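Local coordinates for protein SYE1 (Shewanella oneidensis, PDB 4AWT) that binds flavin mononucleotide and probably acts as an Old Yellow Enzyme-type oxidoreductase that reduces substrates with electrons from NADH or NADPH, at residues A[95-100]-A[174-179]. The protein carries 1 engineered substitution. Residues are numbered along the deposited sequence; the frame is centred on the assembly and turned at random.
Sequences CAIFAQ and GFDGIE. With FMN (flavin mononucleotide), chain B.
Ala96 lays its CA and CB against the Asp176 carboxylate where the parallel strands 96-102 and 177-181, third and fourth of the TIM barrel, come together. Ile97 is gripped at both backbone poles: its N donates to Asp176 OD2 (2.9 Å, anti lone pair), an oxygen shared with His91, and its O accepts from Asp176 N at 2.8 Å. Phe98, its CG beside the backbone N (chi1 -82°), lays its ring flat over Gly177, whose CA stands 3.5 Å from the ring centroid in a CH-pi contact. With the ring gone, as in an alanine here, the Gly177 CA would probably lose its CH-pi cover and Tyr266 its ring neighbour. Ala99, on the helix-facing side, sets CB over the centre of the Phe175 ring, which Trp83 meets edge-to-face; Ala99 N donates to Gly177 O and Ala99 O accepts from Glu179 N, the parallel strand bonds. An extended Gln100 chain carries its amide to the flavin. Its OE1 accepts a hydrogen bond from FMN N3, and NE2 divides its two bonds between FMN O2 (2.8 Å) and Glu179 OE2. Glu179, whose OE1 is held by Tyr266 and His268, is consistent with a second-shell residue that helps orient the amide, its carboxylate plane 59° from that of the Gln100 amide.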
loop_
_atom_site.group_PDB
_atom_site.type_symbol
_atom_site.label_atom_id
_atom_site.label_comp_id
_atom_site.label_asym_id
_atom_site.label_seq_id
_atom_site.Cartn_x
_atom_site.Cartn_y
_atom_site.Cartn_z
ATOM N N CYS A 95 10.701 9.338 -13.087
ATOM C CA CYS A 95 9.779 8.321 -12.595
ATOM C C CYS A 95 8.871 9.099 -11.648
ATOM O O CYS A 95 9.257 10.133 -11.131
ATOM C CB CYS A 95 10.409 7.136 -11.905
ATOM S SG CYS A 95 9.322 5.826 -11.372
ATOM N N ALA A 96 7.673 8.639 -11.468
ATOM C CA ALA A 96 6.707 9.170 -10.496
ATOM C C ALA A 96 6.678 8.268 -9.282
ATOM O O ALA A 96 6.809 7.057 -9.396
ATOM C CB ALA A 96 5.316 9.243 -11.109
ATOM N N ILE A 97 6.484 8.878 -8.103
ATOM C CA ILE A 97 6.452 8.099 -6.881
ATOM C C ILE A 97 5.366 8.636 -5.945
ATOM O O ILE A 97 5.282 9.843 -5.688
ATOM C CB ILE A 97 7.820 8.046 -6.216
ATOM C CG1 ILE A 97 7.784 7.156 -4.964
ATOM C CG2 ILE A 97 8.420 9.409 -5.924
ATOM C CD1 ILE A 97 9.144 6.794 -4.383
ATOM N N PHE A 98 4.540 7.713 -5.463
ATOM C CA PHE A 98 3.494 8.003 -4.484
ATOM C C PHE A 98 3.886 7.402 -3.147
ATOM O O PHE A 98 4.494 6.332 -3.105
ATOM C CB PHE A 98 2.141 7.449 -4.914
ATOM C CG PHE A 98 1.339 8.294 -5.890
ATOM C CD1 PHE A 98 1.925 9.039 -6.904
ATOM C CD2 PHE A 98 -0.050 8.320 -5.781
ATOM C CE1 PHE A 98 1.149 9.787 -7.776
ATOM C CE2 PHE A 98 -0.822 9.068 -6.658
ATOM C CZ PHE A 98 -0.231 9.792 -7.656
ATOM N N ALA A 99 3.509 8.058 -2.050
ATOM C CA ALA A 99 3.733 7.554 -0.711
ATOM C C ALA A 99 2.521 6.763 -0.239
ATOM O O ALA A 99 1.418 7.306 -0.246
ATOM C CB ALA A 99 3.970 8.682 0.284
ATOM N N GLN A 100 2.712 5.530 0.219
ATOM C CA GLN A 100 1.596 4.750 0.749
ATOM C C GLN A 100 1.396 5.077 2.228
ATOM O O GLN A 100 2.151 4.659 3.085
ATOM C CB GLN A 100 1.770 3.251 0.569
ATOM C CG GLN A 100 0.474 2.572 1.002
ATOM C CD GLN A 100 0.554 1.088 1.062
ATOM O OE1 GLN A 100 1.346 0.515 1.835
ATOM N NE2 GLN A 100 -0.302 0.413 0.306
ATOM N N GLY A 174 8.271 15.720 -1.419
ATOM C CA GLY A 174 8.439 15.649 -2.860
ATOM C C GLY A 174 7.775 14.487 -3.539
ATOM O O GLY A 174 8.037 14.242 -4.707
ATOM N N PHE A 175 6.905 13.758 -2.847
ATOM C CA PHE A 175 6.119 12.753 -3.548
ATOM C C PHE A 175 5.179 13.398 -4.542
ATOM O O PHE A 175 4.711 14.523 -4.358
ATOM C CB PHE A 175 5.312 11.892 -2.561
ATOM C CG PHE A 175 6.151 10.940 -1.742
ATOM C CD1 PHE A 175 6.489 9.701 -2.269
ATOM C CD2 PHE A 175 6.568 11.241 -0.475
ATOM C CE1 PHE A 175 7.223 8.784 -1.523
ATOM C CE2 PHE A 175 7.286 10.312 0.287
ATOM C CZ PHE A 175 7.599 9.086 -0.245
ATOM N N ASP A 176 4.847 12.649 -5.595
ATOM C CA ASP A 176 3.883 13.083 -6.569
ATOM C C ASP A 176 2.446 12.880 -6.148
ATOM O O ASP A 176 1.536 13.456 -6.749
ATOM C CB ASP A 176 4.164 12.348 -7.895
ATOM C CG ASP A 176 5.555 12.665 -8.396
ATOM O OD1 ASP A 176 5.791 13.834 -8.718
ATOM O OD2 ASP A 176 6.393 11.739 -8.424
ATOM N N GLY A 177 2.223 12.082 -5.156
ATOM C CA GLY A 177 0.893 11.754 -4.665
ATOM C C GLY A 177 1.004 10.820 -3.499
ATOM O O GLY A 177 2.114 10.478 -3.045
ATOM N N ILE A 178 -0.159 10.395 -2.997
ATOM C CA ILE A 178 -0.233 9.417 -1.941
ATOM C C ILE A 178 -1.165 8.285 -2.359
ATOM O O ILE A 178 -2.092 8.497 -3.131
ATOM C CB ILE A 178 -0.660 10.023 -0.586
ATOM C CG1 ILE A 178 -2.100 10.522 -0.557
ATOM C CG2 ILE A 178 0.323 11.110 -0.206
ATOM C CD1 ILE A 178 -3.169 9.512 -0.217
ATOM N N GLU A 179 -0.920 7.119 -1.783
ATOM C CA GLU A 179 -1.819 5.986 -1.866
ATOM C C GLU A 179 -2.315 5.709 -0.474
ATOM O O GLU A 179 -1.536 5.465 0.463
ATOM C CB GLU A 179 -1.121 4.739 -2.408
ATOM C CG GLU A 179 -2.084 3.573 -2.570
ATOM C CD GLU A 179 -1.413 2.311 -3.080
ATOM O OE1 GLU A 179 -1.215 2.241 -4.338
ATOM O OE2 GLU A 179 -1.091 1.426 -2.274
HETATM N N1 FMN B . 1.394 -4.185 0.262
HETATM C C2 FMN B . 1.080 -2.969 0.693
HETATM O O2 FMN B . 0.009 -2.398 0.355
HETATM N N3 FMN B . 1.942 -2.286 1.539
HETATM C C4 FMN B . 3.147 -2.813 1.973
HETATM O O4 FMN B . 3.916 -2.083 2.654
HETATM C C4A FMN B . 3.407 -4.130 1.602
HETATM N N5 FMN B . 4.549 -4.780 2.068
HETATM C C5A FMN B . 4.989 -5.922 1.344
HETATM C C6 FMN B . 6.236 -6.443 1.584
HETATM C C7 FMN B . 6.727 -7.561 0.868
HETATM C C7M FMN B . 8.154 -7.997 1.102
HETATM C C8 FMN B . 5.906 -8.154 -0.043
HETATM C C8M FMN B . 6.363 -9.334 -0.876
HETATM C C9 FMN B . 4.618 -7.636 -0.288
HETATM C C9A FMN B . 4.149 -6.510 0.392
HETATM N N10 FMN B . 2.885 -5.952 0.107
HETATM C C10 FMN B . 2.547 -4.732 0.662
HETATM C "C1'" FMN B . 2.053 -6.554 -0.939
HETATM C "C2'" FMN B . 2.534 -6.234 -2.366
HETATM O "O2'" FMN B . 2.323 -4.866 -2.672
HETATM C "C3'" FMN B . 1.791 -7.028 -3.422
HETATM O "O3'" FMN B . 0.421 -6.664 -3.497
HETATM C "C4'" FMN B . 1.893 -8.557 -3.276
HETATM O "O4'" FMN B . 3.220 -8.972 -2.990
HETATM C "C5'" FMN B . 1.304 -9.295 -4.463
HETATM O "O5'" FMN B . 2.020 -8.997 -5.674
HETATM P P FMN B . 3.134 -10.034 -6.216
HETATM O O1P FMN B . 4.268 -10.002 -5.222
HETATM O O2P FMN B . 2.483 -11.397 -6.295
HETATM O O3P FMN B . 3.509 -9.456 -7.558
#